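Local coordinates for protein terminal uridylyltransferase 1 (Trypanosoma brucei, PDB 5HZD) that adds uridines from UTP to the 3' ends of guide RNAs, ribosomal RNAs and some mRNAs in the trypanosome mitochondrion, as part of RNA processing that includes RNA editing, at residues 315-318 with 319-322; 326-330 with 331-335; 341-344 with 345-349. All coordinates share one frame; numbering follows the deposited sequence. Where two conformers were deposited one is given.

Contact 1. Residues 315-318 with 319-322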
ATOM      1  N   ILE A 315      11.704   1.827   0.022  1.00 11.49           N
ATOM      2  CA  ILE A 315      11.119   3.088   0.525  1.00 12.06           C
ATOM      3  C   ILE A 315      11.648   4.303  -0.217  1.00 12.62           C
ATOM      4  O   ILE A 315      10.874   5.175  -0.680  1.00 14.35           O
ATOM      5  CB  ILE A 315      11.358   3.182   2.034  1.00 11.77           C
ATOM      6  CG1 ILE A 315      10.511   2.104   2.727  1.00 14.39           C
ATOM      7  CG2 ILE A 315      10.996   4.574   2.574  1.00 17.31           C
ATOM      8  CD1 ILE A 315      10.932   1.910   4.201  1.00 17.51           C
ATOM      9  N   VAL A 316      12.962   4.345  -0.411  1.00 11.21           N
ATOM     10  CA  VAL A 316      13.566   5.467  -1.125  1.00 13.35           C
ATOM     11  C   VAL A 316      13.129   5.487  -2.580  1.00 15.15           C
ATOM     12  O   VAL A 316      12.857   6.556  -3.134  1.00 13.87           O
ATOM     13  CB  VAL A 316      15.117   5.423  -1.013  1.00 15.94           C
ATOM     14  CG1 VAL A 316      15.776   6.399  -1.985  1.00 21.22           C
ATOM     15  CG2 VAL A 316      15.526   5.732   0.414  1.00 15.40           C
ATOM     16  N   LEU A 317      13.016   4.316  -3.206  1.00 12.11           N
ATOM     17  CA  LEU A 317      12.534   4.270  -4.588  1.00 12.97           C
ATOM     18  C   LEU A 317      11.070   4.674  -4.723  1.00 11.42           C
ATOM     19  O   LEU A 317      10.689   5.265  -5.724  1.00 13.38           O
ATOM     20  CB  LEU A 317      12.745   2.885  -5.192  1.00 14.55           C
ATOM     21  CG  LEU A 317      14.237   2.653  -5.487  1.00 13.85           C
ATOM     22  CD1 LEU A 317      14.459   1.202  -5.919  1.00 13.32           C
ATOM     23  CD2 LEU A 317      14.805   3.613  -6.575  1.00 14.70           C
ATOM     24  N   LYS A 318      10.233   4.352  -3.742  1.00 13.44           N
ATOM     25  CA  LYS A 318       8.839   4.806  -3.835  1.00 11.06           C
ATOM     26  C   LYS A 318       8.814   6.323  -3.844  1.00 13.26           C
ATOM     27  O   LYS A 318       8.128   6.921  -4.685  1.00 14.68           O
ATOM     28  CB  LYS A 318       8.043   4.333  -2.630  1.00 15.35           C
ATOM     29  CG  LYS A 318       6.556   4.814  -2.632  1.00 20.25           C
ATOM     30  CD  LYS A 318       5.912   4.315  -1.345  1.00 29.84           C
ATOM     31  CE  LYS A 318       4.420   4.092  -1.494  1.00 41.80           C
ATOM     32  NZ  LYS A 318       3.774   5.328  -1.978  1.00 44.39           N
ATOM     33  N   ASP A 319       9.551   6.951  -2.920  1.00 14.72           N
ATOM     34  CA  ASP A 319       9.546   8.401  -2.839  1.00 16.24           C
ATOM     35  C   ASP A 319      10.156   9.010  -4.107  1.00 16.25           C
ATOM     36  O   ASP A 319       9.613   9.963  -4.656  1.00 17.09           O
ATOM     37  CB  ASP A 319      10.308   8.893  -1.590  1.00 18.00           C
ATOM     38  CG  ASP A 319       9.611   8.524  -0.292  1.00 24.50           C
ATOM     39  OD1 ASP A 319       8.416   8.141  -0.346  1.00 26.27           O
ATOM     40  OD2 ASP A 319      10.273   8.640   0.774  1.00 26.30           O
ATOM     41  N   TRP A 320      11.287   8.472  -4.564  1.00 16.73           N
ATOM     42  CA  TRP A 320      11.913   8.931  -5.799  1.00 15.05           C
ATOM     43  C   TRP A 320      10.955   8.824  -6.987  1.00 13.88           C
ATOM     44  O   TRP A 320      10.866   9.723  -7.849  1.00 14.15           O
ATOM     45  CB  TRP A 320      13.180   8.127  -6.102  1.00 15.75           C
ATOM     46  CG  TRP A 320      13.572   8.250  -7.540  1.00 17.37           C
ATOM     47  CD1 TRP A 320      14.228   9.309  -8.114  1.00 20.58           C
ATOM     48  CD2 TRP A 320      13.269   7.345  -8.599  1.00 13.16           C
ATOM     49  NE1 TRP A 320      14.369   9.096  -9.460  1.00 17.01           N
ATOM     50  CE2 TRP A 320      13.778   7.908  -9.796  1.00 15.35           C
ATOM     51  CE3 TRP A 320      12.602   6.117  -8.661  1.00 15.24           C
ATOM     52  CZ2 TRP A 320      13.659   7.278 -11.044  1.00 14.56           C
ATOM     53  CZ3 TRP A 320      12.493   5.475  -9.902  1.00 18.24           C
ATOM     54  CH2 TRP A 320      13.019   6.057 -11.078  1.00 17.35           C
ATOM     55  N   SER A 321      10.254   7.708  -7.058  1.00 14.19           N
ATOM     56  CA  SER A 321       9.410   7.480  -8.223  1.00 13.42           C
ATOM     57  C   SER A 321       8.261   8.484  -8.267  1.00 15.64           C
ATOM     58  O   SER A 321       7.901   8.964  -9.340  1.00 14.76           O
ATOM     59  CB  SER A 321       8.944   6.030  -8.267  1.00 12.33           C
ATOM     60  OG  SER A 321       8.028   5.722  -7.207  1.00 14.51           O
ATOM     61  N   LYS A 322       7.738   8.849  -7.101  1.00 16.05           N
ATOM     62  CA  LYS A 322       6.660   9.842  -7.060  1.00 16.87           C
ATOM     63  C   LYS A 322       7.187  11.242  -7.361  1.00 16.98           C
ATOM     64  O   LYS A 322       6.599  11.982  -8.164  1.00 19.34           O
ATOM     65  CB  LYS A 322       5.942   9.798  -5.715  1.00 19.29           C
ATOM     66  CG  LYS A 322       5.109   8.534  -5.581  1.00 22.82           C
ATOM     67  CD  LYS A 322       4.129   8.595  -4.450  1.00 34.15           C
ATOM     68  CE  LYS A 322       3.153   7.429  -4.526  1.00 35.47           C
ATOM     69  NZ  LYS A 322       2.271   7.503  -5.742  1.00 38.97           N
TER
HETATM   70  O   HOH W   1       8.331   5.770   0.512  1.00 40.72           O
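The carbonyl O of L317 lies at the edge of the W320 indole, near its plane and 3.6 Å from CE3; L317 CD2 also comes 3.9 Å from CE3 of W320. The two side chains cross at a slant on the buried side of the helix, where F403 meets the indole edge-to-face and F509 adds a second ring. The other flat group, the D319 carboxylate, folds back toward I315; a water donates to both D319 OD1 and the carbonyl O of I315, bridging one helical turn. This is a single stretch of the α-helix 310-324, whose K318 and K322 bind UTP. Spaced four residues apart, the two lysines run side by side in the same direction, with NZ of K318 3.4 Å from CE of K322 and 4.6 Å from its NZ. They get there differently: K318 sends CG opposite its own N (chi1 178°), whereas K322 sends CG opposite its carbonyl carbon (chi1 -71°), and both chains bend at chi4. Paired ammonium groups of this kind are consistent with gripping the phosphates of UTP; K318 NZ also bonds weakly to S336 OG. Between their roots the carbonyl O of K318 takes two bonds from the same face of its plane, from K322 N at 3.1 Å and from S321 OG at 2.8 Å. The S321 hydroxyl also accepts a hydrogen bond from ND2 of N327.

Contact 2. Residues 326-330 with 331-335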
ATOM      1  N   VAL A 326       7.654   9.171 -12.334  1.00 16.39           N
ATOM      2  CA  VAL A 326       7.563   7.868 -12.998  1.00 16.63           C
ATOM      3  C   VAL A 326       6.520   6.970 -12.332  1.00 14.95           C
ATOM      4  O   VAL A 326       6.066   5.980 -12.896  1.00 16.10           O
ATOM      5  CB  VAL A 326       8.923   7.140 -13.020  1.00 19.24           C
ATOM      6  CG1 VAL A 326       9.992   8.016 -13.606  1.00 18.13           C
ATOM      7  CG2 VAL A 326       9.322   6.702 -11.666  1.00 27.03           C
ATOM      8  N   ASN A 327       6.155   7.328 -11.093  1.00 16.34           N
ATOM      9  CA  ASN A 327       5.097   6.649 -10.343  1.00 18.59           C
ATOM     10  C   ASN A 327       3.947   7.657 -10.291  1.00 18.06           C
ATOM     11  O   ASN A 327       4.007   8.639  -9.561  1.00 21.32           O
ATOM     12  CB  ASN A 327       5.607   6.319  -8.938  1.00 16.58           C
ATOM     13  CG  ASN A 327       4.554   5.678  -8.024  1.00 17.65           C
ATOM     14  OD1 ASN A 327       3.352   5.722  -8.285  1.00 22.80           O
ATOM     15  ND2 ASN A 327       5.019   5.078  -6.935  1.00 19.72           N
ATOM     16  N   ASN A 328       2.927   7.428 -11.122  1.00 19.16           N
ATOM     17  CA  ASN A 328       1.827   8.379 -11.295  1.00 16.61           C
ATOM     18  C   ASN A 328       0.771   7.664 -12.131  1.00 17.17           C
ATOM     19  O   ASN A 328       0.549   7.998 -13.283  1.00 20.92           O
ATOM     20  CB  ASN A 328       2.323   9.623 -12.016  1.00 21.70           C
ATOM     21  CG  ASN A 328       1.278  10.704 -12.075  1.00 28.09           C
ATOM     22  OD1 ASN A 328       0.411  10.792 -11.198  1.00 32.19           O
ATOM     23  ND2 ASN A 328       1.353  11.541 -13.107  1.00 24.29           N
ATOM     24  N   SER A 329       0.155   6.636 -11.559  1.00 20.51           N
ATOM     25  CA  SER A 329      -0.747   5.784 -12.341  1.00 18.90           C
ATOM     26  C   SER A 329      -1.956   6.526 -12.933  1.00 22.88           C
ATOM     27  O   SER A 329      -2.443   6.141 -14.000  1.00 24.93           O
ATOM     28  CB  SER A 329      -1.219   4.579 -11.523  1.00 20.65           C
ATOM     29  OG  SER A 329      -1.898   5.010 -10.343  1.00 27.05           O
ATOM     30  N   VAL A 330      -2.435   7.577 -12.263  1.00 26.23           N
ATOM     31  CA  VAL A 330      -3.594   8.307 -12.809  1.00 28.34           C
ATOM     32  C   VAL A 330      -3.313   8.884 -14.185  1.00 29.72           C
ATOM     33  O   VAL A 330      -4.234   9.090 -14.973  1.00 27.61           O
ATOM     34  CB  VAL A 330      -4.161   9.422 -11.884  1.00 33.31           C
ATOM     35  CG1 VAL A 330      -4.709   8.825 -10.591  1.00 37.05           C
ATOM     36  CG2 VAL A 330      -3.132  10.526 -11.616  1.00 29.51           C
ATOM     37  N   ASN A 331      -2.042   9.137 -14.485  1.00 22.36           N
ATOM     38  CA  ASN A 331      -1.696   9.637 -15.806  1.00 21.48           C
ATOM     39  C   ASN A 331      -0.979   8.605 -16.643  1.00 23.05           C
ATOM     40  O   ASN A 331      -0.316   8.958 -17.606  1.00 25.69           O
ATOM     41  CB  ASN A 331      -0.847  10.901 -15.710  1.00 22.50           C
ATOM     42  CG  ASN A 331      -1.610  12.036 -15.094  1.00 27.85           C
ATOM     43  OD1 ASN A 331      -1.197  12.611 -14.084  1.00 31.47           O
ATOM     44  ND2 ASN A 331      -2.757  12.351 -15.686  1.00 31.27           N
ATOM     45  N   GLY A 332      -1.102   7.342 -16.250  1.00 22.40           N
ATOM     46  CA  GLY A 332      -0.663   6.236 -17.093  1.00 21.47           C
ATOM     47  C   GLY A 332       0.756   5.756 -16.826  1.00 22.65           C
ATOM     48  O   GLY A 332       1.273   4.861 -17.524  1.00 21.97           O
ATOM     49  N   TYR A 333       1.414   6.352 -15.835  1.00 17.88           N
ATOM     50  CA  TYR A 333       2.759   5.881 -15.518  1.00 16.58           C
ATOM     51  C   TYR A 333       2.636   4.699 -14.564  1.00 20.32           C
ATOM     52  O   TYR A 333       1.547   4.091 -14.444  1.00 22.95           O
ATOM     53  CB  TYR A 333       3.639   6.995 -14.963  1.00 16.86           C
ATOM     54  CG  TYR A 333       3.971   8.066 -15.986  1.00 17.96           C
ATOM     55  CD1 TYR A 333       5.089   7.949 -16.801  1.00 19.94           C
ATOM     56  CD2 TYR A 333       3.157   9.182 -16.129  1.00 18.81           C
ATOM     57  CE1 TYR A 333       5.399   8.921 -17.738  1.00 24.38           C
ATOM     58  CE2 TYR A 333       3.450  10.164 -17.067  1.00 22.27           C
ATOM     59  CZ  TYR A 333       4.580  10.022 -17.864  1.00 23.09           C
ATOM     60  OH  TYR A 333       4.878  10.995 -18.805  1.00 29.13           O
ATOM     61  N   PHE A 334       3.720   4.354 -13.873  1.00 14.48           N
ATOM     62  CA  PHE A 334       3.695   3.154 -13.033  1.00 11.91           C
ATOM     63  C   PHE A 334       3.012   3.391 -11.688  1.00 15.46           C
ATOM     64  O   PHE A 334       2.869   4.516 -11.214  1.00 17.95           O
ATOM     65  CB  PHE A 334       5.124   2.699 -12.753  1.00 13.38           C
ATOM     66  CG  PHE A 334       5.828   2.142 -13.944  1.00 16.19           C
ATOM     67  CD1 PHE A 334       5.301   1.076 -14.658  1.00 14.98           C
ATOM     68  CD2 PHE A 334       7.057   2.663 -14.331  1.00 17.89           C
ATOM     69  CE1 PHE A 334       5.968   0.549 -15.762  1.00 15.32           C
ATOM     70  CE2 PHE A 334       7.730   2.127 -15.417  1.00 16.51           C
ATOM     71  CZ  PHE A 334       7.195   1.079 -16.134  1.00 16.63           C
ATOM     72  N   THR A 335       2.591   2.297 -11.076  1.00 15.09           N
ATOM     73  CA  THR A 335       2.106   2.319  -9.711  1.00 15.76           C
ATOM     74  C   THR A 335       3.253   2.052  -8.741  1.00 16.96           C
ATOM     75  O   THR A 335       4.354   1.614  -9.130  1.00 14.35           O
ATOM     76  CB  THR A 335       1.101   1.185  -9.511  1.00 14.11           C
ATOM     77  OG1 THR A 335       1.724  -0.067  -9.850  1.00 14.53           O
ATOM     78  CG2 THR A 335      -0.117   1.383 -10.384  1.00 17.42           C
TER
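Backbone bonds from V326 and N328 converge on F334: F334 N donates to V326 O at 3.0 Å and F334 O accepts from N328 N at 2.9 Å, making a single β bridge between N327 and F334. Past it, N328 O accepts from N331 N and Y333 N, which arrive from opposite faces of its carbonyl plane, while G332 N closes a second three-residue turn on S329 O. At the backbone angles of G332 (phi 93°) a CB would be pressed against the carbonyl O of N331. Of the side-chain bonds, one joins two amides whose planes are 68° apart: N328 ND2 donates to N331 OD1 at 2.9 Å, in the plane of that carbonyl and on a lone pair. The N327 amide instead turns to the helices, its ND2 bonded to S336 OG and its OD1 weakly to K322 NZ. Weaker CH contacts follow, with N327 CA 3.2 Å from F334 O. Apolar contact is slight: T335 CG2 rests 3.6 Å from S329 CB, while the F334 ring leaves the loop to pack on I465. T335 OG1 caps the N of A338, so this compact turn-rich loop joins helix 310-324 to an N-capped helix 336-349, with N327 linking it to the UTP site.

Contact 3. Residues 341-344 with 345-349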
ATOM      1  N   ILE A 341       8.253  -4.009  -7.921  1.00 10.51           N
ATOM      2  CA  ILE A 341       8.623  -5.133  -8.768  0.77 10.70           C
ATOM      3  C   ILE A 341       9.935  -4.838  -9.509  1.00 10.85           C
ATOM      4  O   ILE A 341      10.787  -5.731  -9.632  1.00 11.32           O
ATOM      5  CB  ILE A 341       7.486  -5.528  -9.723  0.77 10.79           C
ATOM      6  CG1 ILE A 341       6.325  -6.088  -8.891  0.77 12.72           C
ATOM      7  CG2 ILE A 341       7.972  -6.565 -10.766  0.77 11.07           C
ATOM      8  CD1 ILE A 341       4.981  -6.100  -9.633  0.77 12.48           C
ATOM      9  N   MET A 342      10.112  -3.610  -9.996  1.00 11.13           N
ATOM     10  CA  MET A 342      11.381  -3.252 -10.608  1.00 11.01           C
ATOM     11  C   MET A 342      12.537  -3.487  -9.634  1.00 11.03           C
ATOM     12  O   MET A 342      13.563  -4.031 -10.011  1.00 11.22           O
ATOM     13  CB  MET A 342      11.413  -1.783 -11.042  1.00 12.63           C
ATOM     14  CG  MET A 342      10.501  -1.478 -12.211  1.00 11.87           C
ATOM     15  SD  MET A 342      10.719   0.223 -12.762  1.00 15.10           S
ATOM     16  CE  MET A 342      12.420   0.224 -13.316  1.00 15.46           C
ATOM     17  N   TRP A 343      12.390  -3.050  -8.392  1.00 10.88           N
ATOM     18  CA  TRP A 343      13.465  -3.185  -7.422  1.00 10.95           C
ATOM     19  C   TRP A 343      13.723  -4.646  -7.119  1.00 11.79           C
ATOM     20  O   TRP A 343      14.868  -5.104  -7.124  1.00 11.25           O
ATOM     21  CB  TRP A 343      13.018  -2.413  -6.170  1.00 11.31           C
ATOM     22  CG  TRP A 343      13.829  -2.585  -4.909  1.00 10.88           C
ATOM     23  CD1 TRP A 343      13.350  -3.010  -3.700  1.00 10.82           C
ATOM     24  CD2 TRP A 343      15.203  -2.201  -4.677  1.00 11.09           C
ATOM     25  NE1 TRP A 343      14.355  -2.959  -2.745  1.00 11.02           N
ATOM     26  CE2 TRP A 343      15.488  -2.455  -3.322  1.00 13.53           C
ATOM     27  CE3 TRP A 343      16.218  -1.697  -5.496  1.00 11.70           C
ATOM     28  CZ2 TRP A 343      16.732  -2.207  -2.756  1.00 11.90           C
ATOM     29  CZ3 TRP A 343      17.468  -1.442  -4.918  1.00 13.83           C
ATOM     30  CH2 TRP A 343      17.717  -1.724  -3.571  1.00 11.58           C
ATOM     31  N   ILE A 344      12.670  -5.407  -6.876  1.00 10.95           N
ATOM     32  CA  ILE A 344      12.866  -6.820  -6.520  1.00 11.11           C
ATOM     33  C   ILE A 344      13.451  -7.618  -7.693  1.00 11.36           C
ATOM     34  O   ILE A 344      14.317  -8.475  -7.490  1.00 11.59           O
ATOM     35  CB  ILE A 344      11.560  -7.430  -6.101  1.00 11.02           C
ATOM     36  CG1 ILE A 344      11.178  -6.815  -4.755  1.00 10.94           C
ATOM     37  CG2 ILE A 344      11.707  -8.932  -5.939  1.00 11.58           C
ATOM     38  CD1 ILE A 344       9.711  -7.079  -4.373  1.00 11.66           C
ATOM     39  N   TYR A 345      12.987  -7.337  -8.913  1.00 11.35           N
ATOM     40  CA  TYR A 345      13.524  -8.051 -10.082  1.00 11.63           C
ATOM     41  C   TYR A 345      15.020  -7.811 -10.190  1.00 12.61           C
ATOM     42  O   TYR A 345      15.791  -8.747 -10.431  1.00 12.09           O
ATOM     43  CB  TYR A 345      12.821  -7.598 -11.368  1.00 11.64           C
ATOM     44  CG  TYR A 345      13.403  -8.181 -12.625  1.00 12.25           C
ATOM     45  CD1 TYR A 345      13.092  -9.476 -13.016  1.00 12.92           C
ATOM     46  CD2 TYR A 345      14.266  -7.415 -13.418  1.00 12.95           C
ATOM     47  CE1 TYR A 345      13.644 -10.027 -14.211  1.00 12.61           C
ATOM     48  CE2 TYR A 345      14.798  -7.939 -14.592  1.00 12.43           C
ATOM     49  CZ  TYR A 345      14.488  -9.234 -14.968  1.00 13.46           C
ATOM     50  OH  TYR A 345      15.032  -9.768 -16.114  1.00 14.45           O
ATOM     51  N   TYR A 346      15.430  -6.564  -9.999  1.00 11.69           N
ATOM     52  CA  TYR A 346      16.864  -6.241  -9.954  1.00 11.88           C
ATOM     53  C   TYR A 346      17.583  -7.033  -8.851  1.00 12.01           C
ATOM     54  O   TYR A 346      18.657  -7.619  -9.086  1.00 13.56           O
ATOM     55  CB  TYR A 346      17.037  -4.733  -9.777  1.00 11.76           C
ATOM     56  CG  TYR A 346      18.371  -4.318  -9.203  1.00 11.93           C
ATOM     57  CD1 TYR A 346      19.530  -4.359  -9.974  1.00 12.23           C
ATOM     58  CD2 TYR A 346      18.453  -3.877  -7.899  1.00 12.06           C
ATOM     59  CE1 TYR A 346      20.747  -3.936  -9.455  1.00 13.25           C
ATOM     60  CE2 TYR A 346      19.658  -3.473  -7.355  1.00 13.94           C
ATOM     61  CZ  TYR A 346      20.802  -3.528  -8.131  1.00 13.93           C
ATOM     62  OH  TYR A 346      22.003  -3.096  -7.593  1.00 17.18           O
ATOM     63  N   LEU A 347      17.027  -7.055  -7.641  1.00 11.84           N
ATOM     64  CA  LEU A 347      17.649  -7.803  -6.558  1.00 12.02           C
ATOM     65  C   LEU A 347      17.795  -9.273  -6.901  1.00 12.29           C
ATOM     66  O   LEU A 347      18.818  -9.883  -6.555  1.00 14.36           O
ATOM     67  CB  LEU A 347      16.844  -7.663  -5.240  1.00 11.83           C
ATOM     68  CG  LEU A 347      16.749  -6.237  -4.675  1.00 13.78           C
ATOM     69  CD1 LEU A 347      15.878  -6.238  -3.403  1.00 17.07           C
ATOM     70  CD2 LEU A 347      18.162  -5.646  -4.400  1.00 13.59           C
ATOM     71  N   VAL A 348      16.787  -9.866  -7.545  1.00 12.24           N
ATOM     72  CA  VAL A 348      16.863 -11.280  -7.868  1.00 12.56           C
ATOM     73  C   VAL A 348      17.905 -11.496  -8.942  1.00 15.04           C
ATOM     74  O   VAL A 348      18.747 -12.394  -8.829  1.00 16.36           O
ATOM     75  CB  VAL A 348      15.510 -11.795  -8.379  1.00 14.05           C
ATOM     76  CG1 VAL A 348      15.679 -13.207  -9.009  1.00 17.44           C
ATOM     77  CG2 VAL A 348      14.478 -11.804  -7.264  1.00 13.66           C
ATOM     78  N   GLN A 349      17.885 -10.663  -9.987  1.00 16.44           N
ATOM     79  CA  GLN A 349      18.759 -10.908 -11.149  1.00 18.59           C
ATOM     80  C   GLN A 349      20.212 -10.735 -10.774  1.00 20.07           C
ATOM     81  O   GLN A 349      21.093 -11.407 -11.330  1.00 20.77           O
ATOM     82  CB  GLN A 349      18.381 -10.024 -12.344  1.00 15.93           C
ATOM     83  CG  GLN A 349      17.048 -10.367 -12.933  1.00 18.69           C
ATOM     84  CD  GLN A 349      16.970 -11.796 -13.406  1.00 24.09           C
ATOM     85  OE1 GLN A 349      17.877 -12.278 -14.084  1.00 24.67           O
ATOM     86  NE2 GLN A 349      15.881 -12.490 -13.061  1.00 21.91           N
TER
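L347 lays its CD1 methyl over one face of the W343 indole, a CH-π contact 3.9 Å from the centroid of the five-membered ring and 21° off its normal. The pair is an i to i+4 contact along the α-helix 336-349, whose first turn carries the UTP-binding residues S336 and Y337. CD1 lies toward the rim of that ring, with NE1 of W343 3.7 Å away, and L347 CD2 meets the outer carbon CH2 of the indole at 4.0 Å. W343 swings its ring down the helix toward these residues because CG stands opposite the backbone N (chi1 169°). Its NE1 donates to the carbonyl O of A310, which ties the indole to helix 310-324. Y346, three residues after W343, meets the six-membered ring of the indole obliquely, planes 32° apart; CE2 of Y346 is 3.9 Å from CZ3 of W343. The Y346 hydroxyl makes a weak bond to M398 O, and L347 also touches M398 of helix 385-409. Backbone bonds of the usual helical spacing run beneath, such as L347 N to W343 O at 3.0 Å. Further along, Q349 CG sits 3.4 Å above one face of the Y345 ring, offset toward its rim.

Contacts 1 and 3 lie along consecutive helices, 310-324 and 336-349, and contact 2 is the loop joining them. Contact 3 is the most buried and almost wholly apolar and aromatic in its side-chain chemistry. Contact 1 is two-faced: L317 and W320 are buried, whereas the lysines reach toward the UTP site. Contact 2, partly at the surface, relies on backbone and amide bonds. The helices pack directly where L317 CD1 comes 3.4 Å from W343 CE3. A backbone hydrogen bond from N327 N to S321 O joins contact 1 to contact 2, and V326 CG2 packs on W320 and S321; contacts 2 and 3 do not touch, their nearest atoms being about 4 Å apart.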